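Long-range contacts in trehalose monomycolate exporter MmpL3 (Mycobacterium tuberculosis, PDB 7NVH), which exports trehalose monomycolate, a mycolic acid carrier for building the mycobacterial outer membrane, probably using the proton gradient as related RND transporters do: residues V212-C216 against L320-S325; I250-F255 against A676-V681; L254-S258 against T670-I674. All blocks are in the same frame, centred on the assembly; numbering follows the deposited sequence.

Contact 1. Residues V212-C216 against L320-S325; sequences VGGLC and LSAILS
Val212, Leu215 and Cys216 meet Leu320, Ser321, Leu324 and Ser325 where two membrane-spanning helices, 203-227 and 305-336, pack together in the N-terminal half of the RND-type permease bundle. The helices run in broadly opposing directions, with 136° between the short segments and 9.3 Å between their axes. Leu324 makes the main contribution. Its CG stands beside the backbone N and anti to the carbonyl carbon (chi1 -78°), which sends CD1 over the backbone turn from Val212 to Cys216. There Leu324 CD1 lies 3.5 Å from Val212 O and close to Cys216 N, the two ends of one helical hydrogen bond. Leu324 CD1 also touches Leu215 CB at 3.6 Å and, a little farther off, Cys216 CB. The side chains of Val212 and Leu324 pass alongside one another, pointing opposite ways, which brings Val212 CG1 to 4.0 Å from Leu324 CB. The same CG1 approaches Ser325 OG. One turn away, the Cys216 thiol comes alongside the backbone of the other helix, its SG 3.7 Å from Ser321 CB, while Leu320 CD2 rests 3.7 Å from Cys216 O.

No hydrogen bond crosses the interface; both serine hydroxyls bond to carbonyls of their own helix. Ser325 OG donates to Ser321 O at 2.8 Å, with a C=O...donor angle of 145°, and reaches that carbonyl from the face opposite to the one used by Ser325 N; Ser321 OG bonds to Val318 O. Both serines also touch Tyr252 of helix 248-265, and Cys24 of helix 22-25 borders the leucines. The chemistry implies that this pair is joined by van der Waals contact, with hydroxyls folded back onto their helix so that buried polar groups need no partner on the other one.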
loop_
_atom_site.group_PDB
_atom_site.type_symbol
_atom_site.label_atom_id
_atom_site.label_comp_id
_atom_site.label_asym_id
_atom_site.label_seq_id
_atom_site.Cartn_x
_atom_site.Cartn_y
_atom_site.Cartn_z
ATOM N N VAL A 212 -22.153 -6.894 4.414
ATOM C CA VAL A 212 -21.063 -6.963 5.383
ATOM C C VAL A 212 -19.847 -6.203 4.872
ATOM O O VAL A 212 -19.191 -5.479 5.627
ATOM C CB VAL A 212 -20.724 -8.429 5.702
ATOM C CG1 VAL A 212 -19.481 -8.510 6.570
ATOM C CG2 VAL A 212 -21.897 -9.099 6.393
ATOM N N GLY A 213 -19.528 -6.351 3.586
ATOM C CA GLY A 213 -18.404 -5.616 3.028
ATOM C C GLY A 213 -18.607 -4.114 3.064
ATOM O O GLY A 213 -17.689 -3.362 3.394
ATOM N N GLY A 214 -19.812 -3.657 2.723
ATOM C CA GLY A 214 -20.090 -2.232 2.773
ATOM C C GLY A 214 -20.022 -1.678 4.182
ATOM O O GLY A 214 -19.469 -0.598 4.410
ATOM N N LEU A 215 -20.569 -2.415 5.149
ATOM C CA LEU A 215 -20.468 -1.993 6.541
ATOM C C LEU A 215 -19.016 -1.958 6.994
ATOM O O LEU A 215 -18.611 -1.059 7.741
ATOM C CB LEU A 215 -21.288 -2.925 7.429
ATOM C CG LEU A 215 -22.805 -2.745 7.389
ATOM C CD1 LEU A 215 -23.472 -3.711 8.350
ATOM C CD2 LEU A 215 -23.184 -1.314 7.714
ATOM N N CYS A 216 -18.218 -2.931 6.554
ATOM C CA CYS A 216 -16.808 -2.962 6.923
ATOM C C CYS A 216 -16.067 -1.756 6.368
ATOM O O CYS A 216 -15.281 -1.121 7.077
ATOM C CB CYS A 216 -16.165 -4.258 6.434
ATOM S SG CYS A 216 -14.382 -4.334 6.689
ATOM N N LEU A 320 -12.668 -5.256 11.936
ATOM C CA LEU A 320 -14.071 -4.916 11.749
ATOM C C LEU A 320 -14.776 -5.939 10.874
ATOM O O LEU A 320 -15.933 -6.282 11.130
ATOM C CB LEU A 320 -14.207 -3.523 11.150
ATOM C CG LEU A 320 -15.630 -3.002 11.302
ATOM C CD1 LEU A 320 -16.034 -2.988 12.764
ATOM C CD2 LEU A 320 -15.739 -1.633 10.707
ATOM N N SER A 321 -14.102 -6.438 9.835
ATOM C CA SER A 321 -14.712 -7.457 8.991
ATOM C C SER A 321 -15.002 -8.722 9.784
ATOM O O SER A 321 -16.085 -9.305 9.660
ATOM C CB SER A 321 -13.806 -7.765 7.803
ATOM O OG SER A 321 -12.613 -8.398 8.228
ATOM N N ALA A 322 -14.054 -9.156 10.615
ATOM C CA ALA A 322 -14.285 -10.345 11.429
ATOM C C ALA A 322 -15.399 -10.121 12.440
ATOM O O ALA A 322 -16.260 -10.990 12.626
ATOM C CB ALA A 322 -13.002 -10.751 12.145
ATOM N N ILE A 323 -15.396 -8.970 13.114
ATOM C CA ILE A 323 -16.419 -8.701 14.117
ATOM C C ILE A 323 -17.794 -8.653 13.468
ATOM O O ILE A 323 -18.764 -9.203 13.998
ATOM C CB ILE A 323 -16.094 -7.405 14.880
ATOM C CG1 ILE A 323 -14.893 -7.625 15.797
ATOM C CG2 ILE A 323 -17.275 -6.968 15.710
ATOM C CD1 ILE A 323 -14.190 -6.352 16.198
ATOM N N LEU A 324 -17.898 -8.009 12.304
ATOM C CA LEU A 324 -19.150 -8.020 11.556
ATOM C C LEU A 324 -19.564 -9.441 11.206
ATOM O O LEU A 324 -20.701 -9.844 11.465
ATOM C CB LEU A 324 -19.007 -7.183 10.286
ATOM C CG LEU A 324 -19.070 -5.665 10.407
ATOM C CD1 LEU A 324 -18.835 -5.054 9.052
ATOM C CD2 LEU A 324 -20.423 -5.249 10.927
ATOM N N SER A 325 -18.639 -10.225 10.650
ATOM C CA SER A 325 -18.978 -11.558 10.175
ATOM C C SER A 325 -19.409 -12.477 11.307
ATOM O O SER A 325 -20.166 -13.422 11.074
ATOM C CB SER A 325 -17.791 -12.158 9.427
ATOM O OG SER A 325 -17.439 -11.354 8.318
#

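Contact 2. Residues I250-F255 against A676-V681; sequences IDYGLF and AAALIV
Asp251 of helix 248-265 faces Ala677 and Val681 of helix 671-689 in the core of the RND-type transmembrane bundle, where the N- and C-terminal halves meet. The segments are nearly antiparallel, at 158°, with their axes 9.6 Å apart. Asp251 leaves its helix with CG beside the backbone N (chi1 -67°), and the carboxylate bends in across the Ala677 methyl, placing CG 3.5 Å from Ala677 CB. Val681 lies crosswise to the aspartate side chain, its CG2 near OD2. No hydrogen bond joins the segments; OD2 instead bonds to Tyr641 OH of helix 624-654. Next to it Tyr252 OH bonds to Asp640 OD2, so two aspartate-tyrosine pairs link the halves in reciprocal fashion, consistent with the proton relay proposed for this transporter family.

Apolar groups flank the acid. With its CG anti to the backbone N (chi1 -161°), Leu254 stretches across to the other helix, and Leu254 CD2 touches two methyls, 3.6 Å from Ala676 CB and 3.8 Å from Ala677 CB. The small alanines let this branch come down onto the backbone. Ile250 and Ile680 meet roughly perpendicular, touching through CG2 of the former and CD1 of the latter at 3.6 Å. Ala677 CB also meets the Phe255 ring obliquely, 4.0 Å from CE2.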
loop_
_atom_site.group_PDB
_atom_site.type_symbol
_atom_site.label_atom_id
_atom_site.label_comp_id
_atom_site.label_asym_id
_atom_site.label_seq_id
_atom_site.Cartn_x
_atom_site.Cartn_y
_atom_site.Cartn_z
ATOM N N ILE A 250 -15.652 -9.773 2.228
ATOM C CA ILE A 250 -16.633 -10.526 1.464
ATOM C C ILE A 250 -16.303 -12.017 1.456
ATOM O O ILE A 250 -17.215 -12.845 1.409
ATOM C CB ILE A 250 -16.740 -9.957 0.040
ATOM C CG1 ILE A 250 -17.298 -8.536 0.091
ATOM C CG2 ILE A 250 -17.640 -10.818 -0.822
ATOM C CD1 ILE A 250 -17.739 -7.999 -1.249
ATOM N N ASP A 251 -15.020 -12.386 1.535
ATOM C CA ASP A 251 -14.677 -13.795 1.709
ATOM C C ASP A 251 -15.250 -14.350 3.006
ATOM O O ASP A 251 -15.759 -15.475 3.038
ATOM C CB ASP A 251 -13.163 -13.988 1.702
ATOM C CG ASP A 251 -12.542 -13.688 0.367
ATOM O OD1 ASP A 251 -13.286 -13.536 -0.623
ATOM O OD2 ASP A 251 -11.297 -13.626 0.309
ATOM N N TYR A 252 -15.144 -13.587 4.094
ATOM C CA TYR A 252 -15.648 -14.055 5.380
ATOM C C TYR A 252 -17.154 -14.262 5.325
ATOM O O TYR A 252 -17.674 -15.271 5.822
ATOM C CB TYR A 252 -15.282 -13.054 6.474
ATOM C CG TYR A 252 -13.796 -12.920 6.720
ATOM C CD1 TYR A 252 -12.894 -13.813 6.164
ATOM C CD2 TYR A 252 -13.295 -11.888 7.498
ATOM C CE1 TYR A 252 -11.542 -13.690 6.383
ATOM C CE2 TYR A 252 -11.943 -11.757 7.723
ATOM C CZ TYR A 252 -11.071 -12.660 7.163
ATOM O OH TYR A 252 -9.721 -12.535 7.381
ATOM N N GLY A 253 -17.869 -13.318 4.712
ATOM C CA GLY A 253 -19.297 -13.491 4.526
ATOM C C GLY A 253 -19.622 -14.681 3.649
ATOM O O GLY A 253 -20.568 -15.419 3.921
ATOM N N LEU A 254 -18.840 -14.886 2.589
ATOM C CA LEU A 254 -19.011 -16.064 1.746
ATOM C C LEU A 254 -18.926 -17.339 2.566
ATOM O O LEU A 254 -19.823 -18.187 2.514
ATOM C CB LEU A 254 -17.950 -16.070 0.649
ATOM C CG LEU A 254 -18.198 -16.931 -0.587
ATOM C CD1 LEU A 254 -19.414 -16.469 -1.348
ATOM C CD2 LEU A 254 -16.972 -16.907 -1.476
ATOM N N PHE A 255 -17.852 -17.485 3.341
ATOM C CA PHE A 255 -17.658 -18.714 4.101
ATOM C C PHE A 255 -18.760 -18.912 5.130
ATOM O O PHE A 255 -19.301 -20.015 5.261
ATOM C CB PHE A 255 -16.284 -18.716 4.768
ATOM C CG PHE A 255 -15.171 -19.119 3.849
ATOM C CD1 PHE A 255 -14.802 -20.447 3.734
ATOM C CD2 PHE A 255 -14.503 -18.177 3.090
ATOM C CE1 PHE A 255 -13.783 -20.824 2.886
ATOM C CE2 PHE A 255 -13.485 -18.547 2.240
ATOM C CZ PHE A 255 -13.123 -19.872 2.137
ATOM N N ALA A 676 -14.699 -19.301 -5.305
ATOM C CA ALA A 676 -15.485 -18.076 -5.382
ATOM C C ALA A 676 -14.809 -16.935 -4.633
ATOM O O ALA A 676 -14.810 -15.792 -5.099
ATOM C CB ALA A 676 -16.891 -18.319 -4.838
ATOM N N ALA A 677 -14.233 -17.222 -3.463
ATOM C CA ALA A 677 -13.541 -16.181 -2.709
ATOM C C ALA A 677 -12.324 -15.669 -3.465
ATOM O O ALA A 677 -12.062 -14.458 -3.498
ATOM C CB ALA A 677 -13.135 -16.714 -1.336
ATOM N N ALA A 678 -11.567 -16.577 -4.081
ATOM C CA ALA A 678 -10.422 -16.169 -4.884
ATOM C C ALA A 678 -10.860 -15.316 -6.063
ATOM O O ALA A 678 -10.219 -14.310 -6.374
ATOM C CB ALA A 678 -9.653 -17.396 -5.366
ATOM N N LEU A 679 -11.952 -15.698 -6.729
ATOM C CA LEU A 679 -12.456 -14.887 -7.833
ATOM C C LEU A 679 -12.893 -13.511 -7.353
ATOM O O LEU A 679 -12.660 -12.507 -8.033
ATOM C CB LEU A 679 -13.614 -15.597 -8.529
ATOM C CG LEU A 679 -13.256 -16.832 -9.350
ATOM C CD1 LEU A 679 -14.513 -17.515 -9.857
ATOM C CD2 LEU A 679 -12.352 -16.448 -10.505
ATOM N N ILE A 680 -13.532 -13.444 -6.184
ATOM C CA ILE A 680 -14.007 -12.165 -5.665
ATOM C C ILE A 680 -12.834 -11.235 -5.386
ATOM O O ILE A 680 -12.831 -10.065 -5.794
ATOM C CB ILE A 680 -14.864 -12.388 -4.407
ATOM C CG1 ILE A 680 -16.293 -12.759 -4.803
ATOM C CG2 ILE A 680 -14.854 -11.153 -3.523
ATOM C CD1 ILE A 680 -17.183 -13.084 -3.631
ATOM N N VAL A 681 -11.809 -11.744 -4.701
ATOM C CA VAL A 681 -10.663 -10.888 -4.405
ATOM C C VAL A 681 -9.886 -10.564 -5.672
ATOM O O VAL A 681 -9.324 -9.472 -5.796
ATOM C CB VAL A 681 -9.758 -11.524 -3.339
ATOM C CG1 VAL A 681 -8.738 -10.512 -2.857
ATOM C CG2 VAL A 681 -10.586 -11.997 -2.181
#

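Contact 3. Residues L254-S258 against T670-I674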
loop_
_atom_site.group_PDB
_atom_site.type_symbol
_atom_site.label_atom_id
_atom_site.label_comp_id
_atom_site.label_asym_id
_atom_site.label_seq_id
_atom_site.Cartn_x
_atom_site.Cartn_y
_atom_site.Cartn_z
ATOM N N LEU A 254 -18.840 -14.886 2.589
ATOM C CA LEU A 254 -19.011 -16.064 1.746
ATOM C C LEU A 254 -18.926 -17.339 2.566
ATOM O O LEU A 254 -19.823 -18.187 2.514
ATOM C CB LEU A 254 -17.950 -16.070 0.649
ATOM C CG LEU A 254 -18.198 -16.931 -0.587
ATOM C CD1 LEU A 254 -19.414 -16.469 -1.348
ATOM C CD2 LEU A 254 -16.972 -16.907 -1.476
ATOM N N PHE A 255 -17.852 -17.485 3.341
ATOM C CA PHE A 255 -17.658 -18.714 4.101
ATOM C C PHE A 255 -18.760 -18.912 5.130
ATOM O O PHE A 255 -19.301 -20.015 5.261
ATOM C CB PHE A 255 -16.284 -18.716 4.768
ATOM C CG PHE A 255 -15.171 -19.119 3.849
ATOM C CD1 PHE A 255 -14.802 -20.447 3.734
ATOM C CD2 PHE A 255 -14.503 -18.177 3.090
ATOM C CE1 PHE A 255 -13.783 -20.824 2.886
ATOM C CE2 PHE A 255 -13.485 -18.547 2.240
ATOM C CZ PHE A 255 -13.123 -19.872 2.137
ATOM N N ILE A 256 -19.130 -17.853 5.850
ATOM C CA ILE A 256 -20.114 -18.019 6.916
ATOM C C ILE A 256 -21.502 -18.288 6.345
ATOM O O ILE A 256 -22.236 -19.146 6.851
ATOM C CB ILE A 256 -20.092 -16.800 7.851
ATOM C CG1 ILE A 256 -18.802 -16.825 8.666
ATOM C CG2 ILE A 256 -21.295 -16.808 8.770
ATOM C CD1 ILE A 256 -18.588 -15.618 9.509
ATOM N N VAL A 257 -21.888 -17.578 5.283
ATOM C CA VAL A 257 -23.191 -17.811 4.670
ATOM C C VAL A 257 -23.255 -19.207 4.065
ATOM O O VAL A 257 -24.272 -19.901 4.181
ATOM C CB VAL A 257 -23.491 -16.722 3.626
ATOM C CG1 VAL A 257 -24.671 -17.122 2.764
ATOM C CG2 VAL A 257 -23.765 -15.399 4.310
ATOM N N SER A 258 -22.178 -19.643 3.407
ATOM C CA SER A 258 -22.159 -20.984 2.841
ATOM C C SER A 258 -22.257 -22.039 3.930
ATOM O O SER A 258 -22.956 -23.043 3.768
ATOM C CB SER A 258 -20.893 -21.184 2.014
ATOM O OG SER A 258 -19.774 -21.402 2.851
ATOM N N THR A 670 -14.946 -27.376 0.607
ATOM C CA THR A 670 -14.615 -25.961 0.520
ATOM C C THR A 670 -14.088 -25.557 -0.849
ATOM O O THR A 670 -13.676 -24.407 -1.021
ATOM C CB THR A 670 -13.585 -25.591 1.586
ATOM O OG1 THR A 670 -13.482 -24.166 1.674
ATOM C CG2 THR A 670 -12.229 -26.151 1.215
ATOM N N GLY A 671 -14.085 -26.466 -1.823
ATOM C CA GLY A 671 -13.492 -26.142 -3.111
ATOM C C GLY A 671 -14.210 -25.007 -3.815
ATOM O O GLY A 671 -13.589 -24.028 -4.237
ATOM N N ARG A 672 -15.534 -25.114 -3.931
ATOM C CA ARG A 672 -16.302 -24.072 -4.604
ATOM C C ARG A 672 -16.226 -22.756 -3.846
ATOM O O ARG A 672 -16.116 -21.686 -4.453
ATOM C CB ARG A 672 -17.756 -24.506 -4.766
ATOM C CG ARG A 672 -18.554 -23.611 -5.690
ATOM C CD ARG A 672 -20.046 -23.790 -5.491
ATOM N NE ARG A 672 -20.783 -23.577 -6.731
ATOM C CZ ARG A 672 -22.082 -23.309 -6.790
ATOM N NH1 ARG A 672 -22.793 -23.216 -5.675
ATOM N NH2 ARG A 672 -22.671 -23.128 -7.963
ATOM N N ILE A 673 -16.286 -22.815 -2.516
ATOM C CA ILE A 673 -16.268 -21.594 -1.719
ATOM C C ILE A 673 -14.930 -20.882 -1.857
ATOM O O ILE A 673 -14.880 -19.656 -2.008
ATOM C CB ILE A 673 -16.595 -21.913 -0.250
ATOM C CG1 ILE A 673 -17.956 -22.598 -0.153
ATOM C CG2 ILE A 673 -16.591 -20.648 0.578
ATOM C CD1 ILE A 673 -19.039 -21.913 -0.958
ATOM N N ILE A 674 -13.827 -21.631 -1.816
ATOM C CA ILE A 674 -12.514 -21.011 -1.948
ATOM C C ILE A 674 -12.318 -20.476 -3.360
ATOM O O ILE A 674 -11.726 -19.408 -3.551
ATOM C CB ILE A 674 -11.409 -22.003 -1.552
ATOM C CG1 ILE A 674 -11.404 -22.203 -0.037
ATOM C CG2 ILE A 674 -10.056 -21.497 -1.999
ATOM C CD1 ILE A 674 -10.276 -23.071 0.459
#
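An aromatic-aliphatic contact, in which Phe255 is met on one face and along part of its edge by Thr670, Ile673 and Ile674, joins the middle of helix 248-265 to the start of helix 671-689 and so ties the two halves of the permease bundle together. It is only partly buried. Ile673 presents the largest surface: its CG2 methyl sits over the centre of the Phe255 ring, 3.6 Å from the centroid and 12° off the ring normal, a CH-pi contact made straight onto one face. Two other residues lie at the edge, near the ring plane, Thr670 OG1 at 3.6 Å from Phe255 CE1 and Ile674 CG1 at 3.6 Å from Phe255 CZ. The ring also stacks with Phe644 of helix 624-654.

Ile673 divides its branches between two partners. With CG1 beside the backbone N (chi1 -58°), CG2 is left for the ring, while the longer arm goes to Ser258, bringing Ile673 CD1 to 3.6 Å from Ser258 CB. The serine hydroxyl is turned back to its own helix, where Ser258 OG donates to Phe255 O at 2.8 Å from above the carbonyl plane. Leu254 adds CD2, 3.5 Å from Ile673 O, and a looser touch of CG on Ile673 CG2. At the start of helix 671-689, Gly671 O takes a hydrogen bond from Arg715 NH2.

No hydrogen bond spans the two segments, so the join depends on shape and on dispersion. The methyl over the face and the atoms at the edge probably limit how far the ring can shift or rotate, while Ser258, its hydroxyl spent on Phe255 O, meets the isoleucine through CB and OG by van der Waals contact alone.

How the contacts relate
From the N terminus, 212-216 comes first, then 250-258, then 320-325, and finally 670-681. Contact 1 closes a span of 103 residues, largely helical, within the N-terminal half. Contacts 2 and 3 close spans of more than 400 residues that take in the four-stranded sheet with strands 451-457 and 508-514. They leave from overlapping stretches of helix 248-265, sharing Leu254 and Phe255; their centres lie about 7 Å apart. The span of contact 3 nests within that of contact 2. Contact 1 crosses both, since 250-258 falls inside its span and 670-681 beyond it. Tyr252 and Ile256 touch Ser325, so helix 248-265 links helix 305-336 to helix 671-689.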